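Local coordinates for protein tartrate dehydrogenase/decarboxylase (Pseudomonas putida, PDB 3FLK) that oxidises tartrate with NAD(+), converts meso-tartrate to D-glycerate and oxidatively decarboxylates D-malate to pyruvate, using magnesium or manganese, at residues E45-D50 / L95-E100. The protein carries 1 engineered substitution. Sequence-based numbering, arbitrary orientation.
With OXL (oxalate ion), chain G.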
ATOM      1  N   GLU A  45      -7.983  32.542  -3.632  1.00 25.03           N
ATOM      2  CA  GLU A  45      -8.386  31.878  -4.871  1.00 25.10           C
ATOM      3  C   GLU A  45      -7.240  31.117  -5.532  1.00 24.70           C
ATOM      4  O   GLU A  45      -7.463  30.317  -6.443  1.00 24.65           O
ATOM      5  CB  GLU A  45      -8.975  32.893  -5.861  1.00 25.41           C
ATOM      6  CG  GLU A  45     -10.127  33.735  -5.308  1.00 26.95           C
ATOM      7  CD  GLU A  45     -11.349  32.909  -4.943  1.00 29.04           C
ATOM      8  OE1 GLU A  45     -11.929  32.265  -5.844  1.00 30.45           O
ATOM      9  OE2 GLU A  45     -11.737  32.914  -3.754  1.00 30.19           O
ATOM     10  N   TRP A  46      -6.014  31.368  -5.077  1.00 24.36           N
ATOM     11  CA  TRP A  46      -4.852  30.673  -5.627  1.00 23.97           C
ATOM     12  C   TRP A  46      -4.644  29.283  -5.020  1.00 23.68           C
ATOM     13  O   TRP A  46      -5.512  28.784  -4.295  1.00 23.63           O
ATOM     14  CB  TRP A  46      -3.581  31.534  -5.594  1.00 24.02           C
ATOM     15  CG  TRP A  46      -3.418  32.446  -4.412  1.00 23.88           C
ATOM     16  CD1 TRP A  46      -3.837  33.740  -4.313  1.00 23.82           C
ATOM     17  CD2 TRP A  46      -2.739  32.150  -3.187  1.00 23.89           C
ATOM     18  NE1 TRP A  46      -3.481  34.264  -3.093  1.00 24.05           N
ATOM     19  CE2 TRP A  46      -2.803  33.309  -2.383  1.00 24.10           C
ATOM     20  CE3 TRP A  46      -2.088  31.014  -2.686  1.00 23.94           C
ATOM     21  CZ2 TRP A  46      -2.241  33.366  -1.104  1.00 24.24           C
ATOM     22  CZ3 TRP A  46      -1.533  31.069  -1.414  1.00 23.97           C
ATOM     23  CH2 TRP A  46      -1.614  32.241  -0.637  1.00 24.12           C
ATOM     24  N   ALA A  47      -3.498  28.668  -5.316  1.00 23.30           N
ATOM     25  CA  ALA A  47      -3.268  27.245  -5.039  1.00 23.04           C
ATOM     26  C   ALA A  47      -4.382  26.412  -5.686  1.00 22.92           C
ATOM     27  O   ALA A  47      -4.966  25.512  -5.070  1.00 22.85           O
ATOM     28  CB  ALA A  47      -3.153  26.976  -3.532  1.00 23.00           C
ATOM     29  N   SER A  48      -4.670  26.756  -6.940  1.00 22.70           N
ATOM     30  CA  SER A  48      -5.701  26.109  -7.739  1.00 22.53           C
ATOM     31  C   SER A  48      -5.254  26.084  -9.193  1.00 22.53           C
ATOM     32  O   SER A  48      -4.407  26.886  -9.609  1.00 22.34           O
ATOM     33  CB  SER A  48      -7.030  26.858  -7.611  1.00 22.50           C
ATOM     34  OG  SER A  48      -6.977  28.121  -8.260  1.00 22.70           O
ATOM     35  N   CYS A  49      -5.821  25.162  -9.963  1.00 22.53           N
ATOM     36  CA  CYS A  49      -5.465  25.012 -11.368  1.00 22.80           C
ATOM     37  C   CYS A  49      -6.026  26.132 -12.247  1.00 23.16           C
ATOM     38  O   CYS A  49      -5.468  26.425 -13.304  1.00 23.06           O
ATOM     39  CB  CYS A  49      -5.864  23.627 -11.879  1.00 22.65           C
ATOM     40  SG  CYS A  49      -4.863  22.300 -11.141  1.00 22.39           S
ATOM     41  N   ASP A  50      -7.114  26.762 -11.803  1.00 23.77           N
ATOM     42  CA  ASP A  50      -7.652  27.952 -12.473  1.00 24.34           C
ATOM     43  C   ASP A  50      -6.664  29.119 -12.405  1.00 24.39           C
ATOM     44  O   ASP A  50      -6.471  29.836 -13.389  1.00 24.32           O
ATOM     45  CB  ASP A  50      -9.003  28.360 -11.876  1.00 24.65           C
ATOM     46  CG  ASP A  50     -10.182  27.679 -12.562  1.00 25.94           C
ATOM     47  OD1 ASP A  50      -9.971  26.853 -13.479  1.00 27.39           O
ATOM     48  OD2 ASP A  50     -11.334  27.978 -12.178  1.00 27.79           O
ATOM     49  N   LEU A  95       2.636  20.808  -1.435  1.00 16.32           N
ATOM     50  CA  LEU A  95       3.956  20.332  -1.023  1.00 16.81           C
ATOM     51  C   LEU A  95       4.890  21.473  -0.610  1.00 16.88           C
ATOM     52  O   LEU A  95       5.743  21.291   0.260  1.00 17.02           O
ATOM     53  CB  LEU A  95       4.579  19.430  -2.094  1.00 16.88           C
ATOM     54  CG  LEU A  95       4.447  17.907  -1.901  1.00 17.54           C
ATOM     55  CD1 LEU A  95       3.125  17.461  -1.278  1.00 18.01           C
ATOM     56  CD2 LEU A  95       4.686  17.162  -3.200  1.00 17.12           C
ATOM     57  N   LYS A  96       4.709  22.648  -1.214  1.00 16.84           N
ATOM     58  CA  LYS A  96       5.414  23.857  -0.777  1.00 16.92           C
ATOM     59  C   LYS A  96       4.972  24.305   0.620  1.00 16.74           C
ATOM     60  O   LYS A  96       5.810  24.696   1.434  1.00 16.76           O
ATOM     61  CB  LYS A  96       5.252  24.995  -1.791  1.00 16.77           C
ATOM     62  CG  LYS A  96       6.134  24.850  -3.024  1.00 17.15           C
ATOM     63  CD  LYS A  96       6.075  26.090  -3.912  1.00 17.54           C
ATOM     64  CE  LYS A  96       7.033  25.960  -5.087  1.00 19.24           C
ATOM     65  NZ  LYS A  96       6.913  27.092  -6.047  1.00 20.55           N
ATOM     66  N   PHE A  97       3.666  24.250   0.892  1.00 16.55           N
ATOM     67  CA  PHE A  97       3.139  24.517   2.234  1.00 16.44           C
ATOM     68  C   PHE A  97       3.778  23.583   3.261  1.00 16.29           C
ATOM     69  O   PHE A  97       4.291  24.031   4.283  1.00 16.39           O
ATOM     70  CB  PHE A  97       1.614  24.326   2.303  1.00 16.59           C
ATOM     71  CG  PHE A  97       0.812  25.319   1.499  1.00 16.94           C
ATOM     72  CD1 PHE A  97       1.297  26.591   1.223  1.00 17.49           C
ATOM     73  CD2 PHE A  97      -0.463  24.983   1.055  1.00 17.69           C
ATOM     74  CE1 PHE A  97       0.534  27.501   0.492  1.00 17.99           C
ATOM     75  CE2 PHE A  97      -1.234  25.885   0.326  1.00 17.70           C
ATOM     76  CZ  PHE A  97      -0.735  27.147   0.047  1.00 17.57           C
ATOM     77  N   ARG A  98       3.734  22.282   2.977  1.00 15.99           N
ATOM     78  CA  ARG A  98       4.219  21.261   3.903  1.00 15.93           C
ATOM     79  C   ARG A  98       5.708  21.403   4.209  1.00 16.24           C
ATOM     80  O   ARG A  98       6.126  21.269   5.359  1.00 16.04           O
ATOM     81  CB  ARG A  98       3.927  19.860   3.360  1.00 15.79           C
ATOM     82  CG  ARG A  98       2.457  19.465   3.395  1.00 15.19           C
ATOM     83  CD  ARG A  98       2.242  18.117   2.735  1.00 14.63           C
ATOM     84  NE  ARG A  98       0.876  17.623   2.905  1.00 14.29           N
ATOM     85  CZ  ARG A  98       0.361  16.590   2.242  1.00 14.85           C
ATOM     86  NH1 ARG A  98       1.094  15.930   1.351  1.00 13.73           N
ATOM     87  NH2 ARG A  98      -0.894  16.215   2.464  1.00 14.23           N
ATOM     88  N   ARG A  99       6.497  21.694   3.179  1.00 16.69           N
ATOM     89  CA  ARG A  99       7.956  21.703   3.316  1.00 17.31           C
ATOM     90  C   ARG A  99       8.515  23.039   3.788  1.00 17.54           C
ATOM     91  O   ARG A  99       9.358  23.077   4.687  1.00 17.74           O
ATOM     92  CB  ARG A  99       8.620  21.213   2.025  1.00 17.23           C
ATOM     93  CG  ARG A  99       8.244  19.769   1.737  1.00 17.45           C
ATOM     94  CD  ARG A  99       8.890  19.176   0.502  1.00 18.07           C
ATOM     95  NE  ARG A  99       8.535  17.760   0.419  1.00 18.91           N
ATOM     96  CZ  ARG A  99       9.237  16.823  -0.210  1.00 19.45           C
ATOM     97  NH1 ARG A  99      10.360  17.123  -0.848  1.00 19.32           N
ATOM     98  NH2 ARG A  99       8.806  15.570  -0.194  1.00 19.86           N
ATOM     99  N   GLU A 100       8.029  24.134   3.208  1.00 17.96           N
ATOM    100  CA  GLU A 100       8.524  25.461   3.582  1.00 18.44           C
ATOM    101  C   GLU A 100       8.009  25.964   4.932  1.00 18.12           C
ATOM    102  O   GLU A 100       8.660  26.793   5.570  1.00 18.00           O
ATOM    103  CB  GLU A 100       8.284  26.478   2.464  1.00 18.64           C
ATOM    104  CG  GLU A 100       9.256  26.295   1.304  1.00 20.86           C
ATOM    105  CD  GLU A 100       9.008  27.242   0.149  1.00 22.71           C
ATOM    106  OE1 GLU A 100       8.852  28.459   0.388  1.00 24.04           O
ATOM    107  OE2 GLU A 100       8.992  26.763  -1.005  1.00 24.10           O
TER
HETATM  108  C1  OXL G 403      -1.576  12.508  -1.200  1.00 24.02           C
HETATM  109  C2  OXL G 403      -1.720  12.790   0.231  1.00 23.97           C
HETATM  110  O1  OXL G 403      -2.239  11.567  -1.700  1.00 22.59           O
HETATM  111  O2  OXL G 403      -1.052  13.710   0.751  1.00 23.95           O
HETATM  112  O3  OXL G 403      -0.789  13.199  -1.886  1.00 24.70           O
HETATM  113  O4  OXL G 403      -2.512  12.087   0.903  1.00 23.69           O
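W46 and F97 meet rim to rim: W46 CZ3, on the six-membered ring of the indole, lies 4.3 Å from F97 CZ, and each atom sits near the plane of the other ring. F44 and Y51 pack on the same indole. A47 follows with its CB directed at helix 94-100, 4.3 Å from F97 CZ, approaching that ring obliquely. The one ring-end atom thus serves both neighbours, in a buried apolar contact that I11 of strand 6-13 and L67 of helix 63-67 extend. S48, at the N-cap of helix 49-55, takes a weak hydrogen bond from Y51 N on OG; the same OG donates to E45 O at 2.9 Å, in the carbonyl plane, which ties the turn between them. In this isocitrate/isopropylmalate dehydrogenase fold, the loop leaving edge strand 39-43 of the large mixed sheet is joined here to a helix that supplies one of the oxalate-binding arginines. One residue beyond F97, R98 runs extended from CG to NE, and its guanidinium meets oxalate edge-on and in plane: NH1 (3.1 Å) and NH2 (3.0 Å) both donate to oxalate O2, with N-H...O angles of 145° and 151°. N269 takes NE and E281 forms a salt bridge with NH2, which should help to fix the rotation of the group. A leucine here would probably leave O2 without this two-pronged grip and cost E281 this salt-bridge partner. R108 and R134 of the same chain, and K192 of the second subunit, also hydrogen-bond to the oxalate.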